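Local coordinates for protein AvrRxo1-ORF1 (Xanthomonas oryzae pv. oryzicola, PDB 4Z8T) that is a type III effector with a polynucleotide kinase domain that pairs with AvrRxo1-ORF2 and probably phosphorylates a nucleotide-like substrate, at residues Lys174-Pro188 / Phe231-Thr245. Residues are numbered along the deposited sequence; the frame is centred on the assembly and turned at random.
Sequences KETGRKVELCDIDAP and FIADPSLGNYRLFGT. With ACT (acetate ion), chain I.
V180 to D186 and L237 to F243 join as parallel neighbours in the central sheet of a P-loop kinase-like fold, backbone bonds alternating from V180 N to L237 O (2.8 Å) through D186 N to F243 O. G238 suits the entry to its strand: having no side chain, it brings its CA within 3.2 Å of V180 O in a CA-H...O contact.

On the face carrying L182, Y240, L242 and the charged D184, apolar groups pack around F231, from the last turn of helix 224-233. The F231 ring puts CZ 3.8 Å from L182 CB and lies between Y240 CB on one face and L237 CD2 over the centre of the other. L182 CD2 packs beside the Y240 ring.

Y240, with CG anti to the backbone N (chi1 173°), is long enough to run along the sheet and give its hydroxyl to D184 OD2 (2.7 Å), on the anti side. On the other face C183 SG sits 3.3 Å above the R241 guanidinium plane, while R241 NH1 bonds K85 O. At the ends, K174 NZ meets the syn lone pair of D234 OD2 (2.9 Å), and T245 OG1 donates to D186 O (2.8 Å).

Y240, R71 and R224 converge on one buried D184 oxygen, tying strand 66-71 and helix 224-233 to this strand pair.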
# COMPACT_ATOMS: atom_id res chain seq x y z
N LYS A 174 19.86 -4.07 -31.83
CA LYS A 174 19.85 -3.20 -33.01
C LYS A 174 21.11 -3.37 -33.85
O LYS A 174 21.03 -3.46 -35.08
CB LYS A 174 19.69 -1.74 -32.59
CG LYS A 174 18.31 -1.38 -32.03
CD LYS A 174 17.23 -1.46 -33.11
CE LYS A 174 15.90 -0.93 -32.61
NZ LYS A 174 14.85 -1.06 -33.67
N GLU A 175 22.26 -3.42 -33.19
CA GLU A 175 23.53 -3.51 -33.91
C GLU A 175 23.76 -4.86 -34.58
O GLU A 175 24.53 -4.96 -35.53
CB GLU A 175 24.70 -3.20 -32.97
CG GLU A 175 24.76 -1.74 -32.53
CD GLU A 175 25.87 -1.48 -31.53
OE1 GLU A 175 26.52 -2.45 -31.09
OE2 GLU A 175 26.09 -0.30 -31.17
N THR A 176 23.09 -5.90 -34.08
CA THR A 176 23.32 -7.25 -34.58
C THR A 176 22.14 -7.78 -35.37
O THR A 176 22.15 -8.94 -35.78
CB THR A 176 23.65 -8.24 -33.45
OG1 THR A 176 22.57 -8.27 -32.51
CG2 THR A 176 24.93 -7.82 -32.74
N GLY A 177 21.12 -6.95 -35.58
CA GLY A 177 19.98 -7.34 -36.39
C GLY A 177 19.11 -8.38 -35.71
O GLY A 177 18.54 -9.25 -36.38
N ARG A 178 19.01 -8.31 -34.39
CA ARG A 178 18.13 -9.22 -33.65
C ARG A 178 16.88 -8.49 -33.18
O ARG A 178 16.95 -7.31 -32.81
CB ARG A 178 18.85 -9.75 -32.42
CG ARG A 178 20.01 -10.70 -32.69
CD ARG A 178 20.56 -11.21 -31.37
NE ARG A 178 21.56 -12.26 -31.52
CZ ARG A 178 22.88 -12.05 -31.52
NH1 ARG A 178 23.38 -10.83 -31.40
NH2 ARG A 178 23.69 -13.09 -31.65
N LYS A 179 15.75 -9.21 -33.17
CA LYS A 179 14.54 -8.72 -32.52
C LYS A 179 14.74 -8.89 -31.02
O LYS A 179 15.54 -9.73 -30.61
CB LYS A 179 13.33 -9.57 -32.93
CG LYS A 179 12.87 -9.38 -34.35
CD LYS A 179 12.20 -8.03 -34.51
CE LYS A 179 11.58 -7.90 -35.88
NZ LYS A 179 11.17 -6.49 -36.13
N VAL A 180 14.04 -8.10 -30.21
CA VAL A 180 14.01 -8.33 -28.77
C VAL A 180 12.66 -8.92 -28.39
O VAL A 180 11.63 -8.28 -28.58
CB VAL A 180 14.25 -7.04 -27.97
CG1 VAL A 180 14.15 -7.32 -26.48
CG2 VAL A 180 15.60 -6.46 -28.30
N GLU A 181 12.66 -10.14 -27.86
CA GLU A 181 11.45 -10.74 -27.35
C GLU A 181 11.60 -10.73 -25.84
O GLU A 181 12.39 -11.48 -25.28
CB GLU A 181 11.30 -12.17 -27.87
CG GLU A 181 9.97 -12.82 -27.54
CD GLU A 181 8.81 -12.24 -28.34
OE1 GLU A 181 9.03 -11.59 -29.41
OE2 GLU A 181 7.65 -12.45 -27.92
N LEU A 182 10.85 -9.87 -25.17
CA LEU A 182 11.06 -9.65 -23.75
C LEU A 182 9.86 -10.12 -22.95
O LEU A 182 8.72 -9.70 -23.20
CB LEU A 182 11.34 -8.17 -23.47
CG LEU A 182 11.92 -7.89 -22.08
CD1 LEU A 182 12.87 -6.71 -22.13
CD2 LEU A 182 10.84 -7.66 -21.02
N CYS A 183 10.12 -11.00 -21.99
CA CYS A 183 9.12 -11.38 -21.00
C CYS A 183 9.59 -10.82 -19.69
O CYS A 183 10.75 -11.00 -19.31
CB CYS A 183 9.00 -12.90 -20.88
SG CYS A 183 7.93 -13.63 -22.14
N ASP A 184 8.69 -10.12 -19.01
CA ASP A 184 8.99 -9.43 -17.77
C ASP A 184 8.10 -10.08 -16.72
O ASP A 184 6.88 -10.16 -16.89
CB ASP A 184 8.63 -7.95 -17.97
CG ASP A 184 9.10 -7.06 -16.85
OD1 ASP A 184 9.76 -7.54 -15.90
OD2 ASP A 184 8.79 -5.85 -16.92
N ILE A 185 8.71 -10.60 -15.65
CA ILE A 185 8.01 -11.46 -14.71
C ILE A 185 8.10 -10.85 -13.32
O ILE A 185 9.20 -10.58 -12.82
CB ILE A 185 8.65 -12.87 -14.68
CG1 ILE A 185 8.56 -13.53 -16.08
CG2 ILE A 185 7.92 -13.74 -13.66
CD1 ILE A 185 9.88 -13.56 -16.85
N ASP A 186 6.95 -10.63 -12.70
CA ASP A 186 6.88 -10.00 -11.38
C ASP A 186 6.22 -10.90 -10.35
O ASP A 186 5.27 -11.62 -10.67
CB ASP A 186 6.06 -8.72 -11.44
CG ASP A 186 6.08 -7.97 -10.13
OD1 ASP A 186 7.02 -7.17 -9.93
OD2 ASP A 186 5.19 -8.20 -9.27
N ALA A 187 6.74 -10.86 -9.13
CA ALA A 187 6.06 -11.44 -7.97
C ALA A 187 6.25 -10.50 -6.79
O ALA A 187 7.20 -9.73 -6.76
CB ALA A 187 6.64 -12.81 -7.66
N PRO A 188 5.34 -10.57 -5.81
CA PRO A 188 5.52 -9.78 -4.60
C PRO A 188 6.85 -10.10 -3.95
O PRO A 188 7.35 -11.23 -4.10
CB PRO A 188 4.37 -10.26 -3.70
CG PRO A 188 3.33 -10.75 -4.64
CD PRO A 188 4.06 -11.30 -5.84
N PHE A 231 9.02 -0.35 -26.09
CA PHE A 231 8.27 -1.14 -27.03
C PHE A 231 7.07 -0.40 -27.60
O PHE A 231 6.71 -0.59 -28.77
CB PHE A 231 7.84 -2.48 -26.41
CG PHE A 231 8.99 -3.42 -26.17
CD1 PHE A 231 9.78 -3.28 -25.06
CD2 PHE A 231 9.29 -4.42 -27.09
CE1 PHE A 231 10.85 -4.14 -24.84
CE2 PHE A 231 10.37 -5.27 -26.89
CZ PHE A 231 11.14 -5.13 -25.76
N ILE A 232 6.45 0.45 -26.78
CA ILE A 232 5.36 1.28 -27.28
C ILE A 232 5.89 2.21 -28.36
O ILE A 232 5.23 2.44 -29.37
CB ILE A 232 4.71 2.10 -26.15
CG1 ILE A 232 3.96 1.17 -25.19
CG2 ILE A 232 3.74 3.14 -26.72
CD1 ILE A 232 3.34 1.88 -24.00
N ALA A 233 7.10 2.72 -28.16
CA ALA A 233 7.67 3.71 -29.10
C ALA A 233 8.15 3.10 -30.40
O ALA A 233 8.10 3.74 -31.45
CB ALA A 233 8.80 4.46 -28.45
N ASP A 234 8.63 1.86 -30.35
CA ASP A 234 9.25 1.26 -31.53
C ASP A 234 8.72 -0.15 -31.78
O ASP A 234 9.26 -1.11 -31.25
CB ASP A 234 10.76 1.23 -31.35
CG ASP A 234 11.48 0.63 -32.54
OD1 ASP A 234 10.87 0.53 -33.63
OD2 ASP A 234 12.66 0.28 -32.39
N PRO A 235 7.67 -0.27 -32.61
CA PRO A 235 7.08 -1.58 -32.92
C PRO A 235 8.08 -2.56 -33.52
O PRO A 235 7.94 -3.77 -33.38
CB PRO A 235 6.01 -1.25 -33.95
CG PRO A 235 5.67 0.18 -33.69
CD PRO A 235 6.94 0.84 -33.24
N SER A 236 9.10 -2.03 -34.20
CA SER A 236 10.08 -2.88 -34.87
C SER A 236 11.06 -3.50 -33.88
O SER A 236 11.83 -4.39 -34.25
CB SER A 236 10.84 -2.10 -35.94
OG SER A 236 11.81 -1.25 -35.35
N LEU A 237 11.03 -3.06 -32.62
CA LEU A 237 11.99 -3.53 -31.64
C LEU A 237 11.78 -5.01 -31.35
O LEU A 237 12.75 -5.77 -31.20
CB LEU A 237 11.87 -2.73 -30.33
CG LEU A 237 12.76 -3.15 -29.17
CD1 LEU A 237 14.22 -3.05 -29.56
CD2 LEU A 237 12.46 -2.27 -27.96
N GLY A 238 10.52 -5.40 -31.28
CA GLY A 238 10.15 -6.76 -30.91
C GLY A 238 8.86 -6.76 -30.12
O GLY A 238 8.00 -5.92 -30.33
N ASN A 239 8.73 -7.69 -29.18
CA ASN A 239 7.49 -7.78 -28.42
C ASN A 239 7.78 -7.81 -26.93
O ASN A 239 8.86 -8.23 -26.52
CB ASN A 239 6.69 -9.01 -28.83
CG ASN A 239 6.28 -8.96 -30.29
OD1 ASN A 239 5.62 -8.01 -30.72
ND2 ASN A 239 6.73 -9.94 -31.06
N TYR A 240 6.81 -7.37 -26.14
CA TYR A 240 6.92 -7.27 -24.69
C TYR A 240 5.68 -7.89 -24.03
O TYR A 240 4.55 -7.60 -24.41
CB TYR A 240 7.03 -5.80 -24.26
CG TYR A 240 6.97 -5.60 -22.77
CD1 TYR A 240 5.75 -5.49 -22.11
CD2 TYR A 240 8.13 -5.55 -22.01
CE1 TYR A 240 5.68 -5.34 -20.74
CE2 TYR A 240 8.08 -5.38 -20.62
CZ TYR A 240 6.84 -5.28 -20.00
OH TYR A 240 6.77 -5.11 -18.63
N ARG A 241 5.90 -8.74 -23.02
CA ARG A 241 4.79 -9.23 -22.20
C ARG A 241 5.18 -9.14 -20.75
O ARG A 241 6.32 -9.47 -20.39
CB ARG A 241 4.47 -10.70 -22.54
CG ARG A 241 3.73 -10.87 -23.86
CD ARG A 241 3.56 -12.36 -24.18
NE ARG A 241 4.84 -12.95 -24.60
CZ ARG A 241 5.11 -14.24 -24.52
NH1 ARG A 241 4.20 -15.08 -24.04
NH2 ARG A 241 6.29 -14.69 -24.92
N LEU A 242 4.24 -8.71 -19.92
CA LEU A 242 4.45 -8.58 -18.49
C LEU A 242 3.53 -9.54 -17.78
O LEU A 242 2.33 -9.50 -17.98
CB LEU A 242 4.09 -7.17 -18.03
CG LEU A 242 4.01 -6.94 -16.50
CD1 LEU A 242 5.35 -7.23 -15.80
CD2 LEU A 242 3.59 -5.49 -16.28
N PHE A 243 4.09 -10.39 -16.93
CA PHE A 243 3.27 -11.34 -16.17
C PHE A 243 3.42 -11.00 -14.71
O PHE A 243 4.53 -10.78 -14.25
CB PHE A 243 3.74 -12.78 -16.40
CG PHE A 243 3.53 -13.27 -17.80
CD1 PHE A 243 2.32 -13.81 -18.20
CD2 PHE A 243 4.55 -13.14 -18.75
CE1 PHE A 243 2.14 -14.25 -19.52
CE2 PHE A 243 4.36 -13.58 -20.06
CZ PHE A 243 3.17 -14.12 -20.44
N GLY A 244 2.30 -10.96 -13.99
CA GLY A 244 2.32 -10.66 -12.58
C GLY A 244 1.69 -11.81 -11.83
O GLY A 244 1.20 -12.76 -12.46
N THR A 245 1.70 -11.73 -10.51
CA THR A 245 1.26 -12.86 -9.69
C THR A 245 -0.04 -12.53 -8.98
O THR A 245 -0.13 -11.55 -8.24
CB THR A 245 2.35 -13.23 -8.67
OG1 THR A 245 3.58 -13.50 -9.36
CG2 THR A 245 1.92 -14.48 -7.86
C ACT I . 14.63 -5.33 -35.87
O ACT I . 13.51 -5.50 -36.39
OXT ACT I . 15.47 -6.24 -36.07
CH3 ACT I . 14.93 -4.09 -35.06
O HOH W 1 15.26 -5.09 -32.13
O HOH W 2 8.77 -6.42 -34.29
O HOH W 3 7.14 -11.16 -25.40
O HOH W 4 3.00 -9.76 -9.02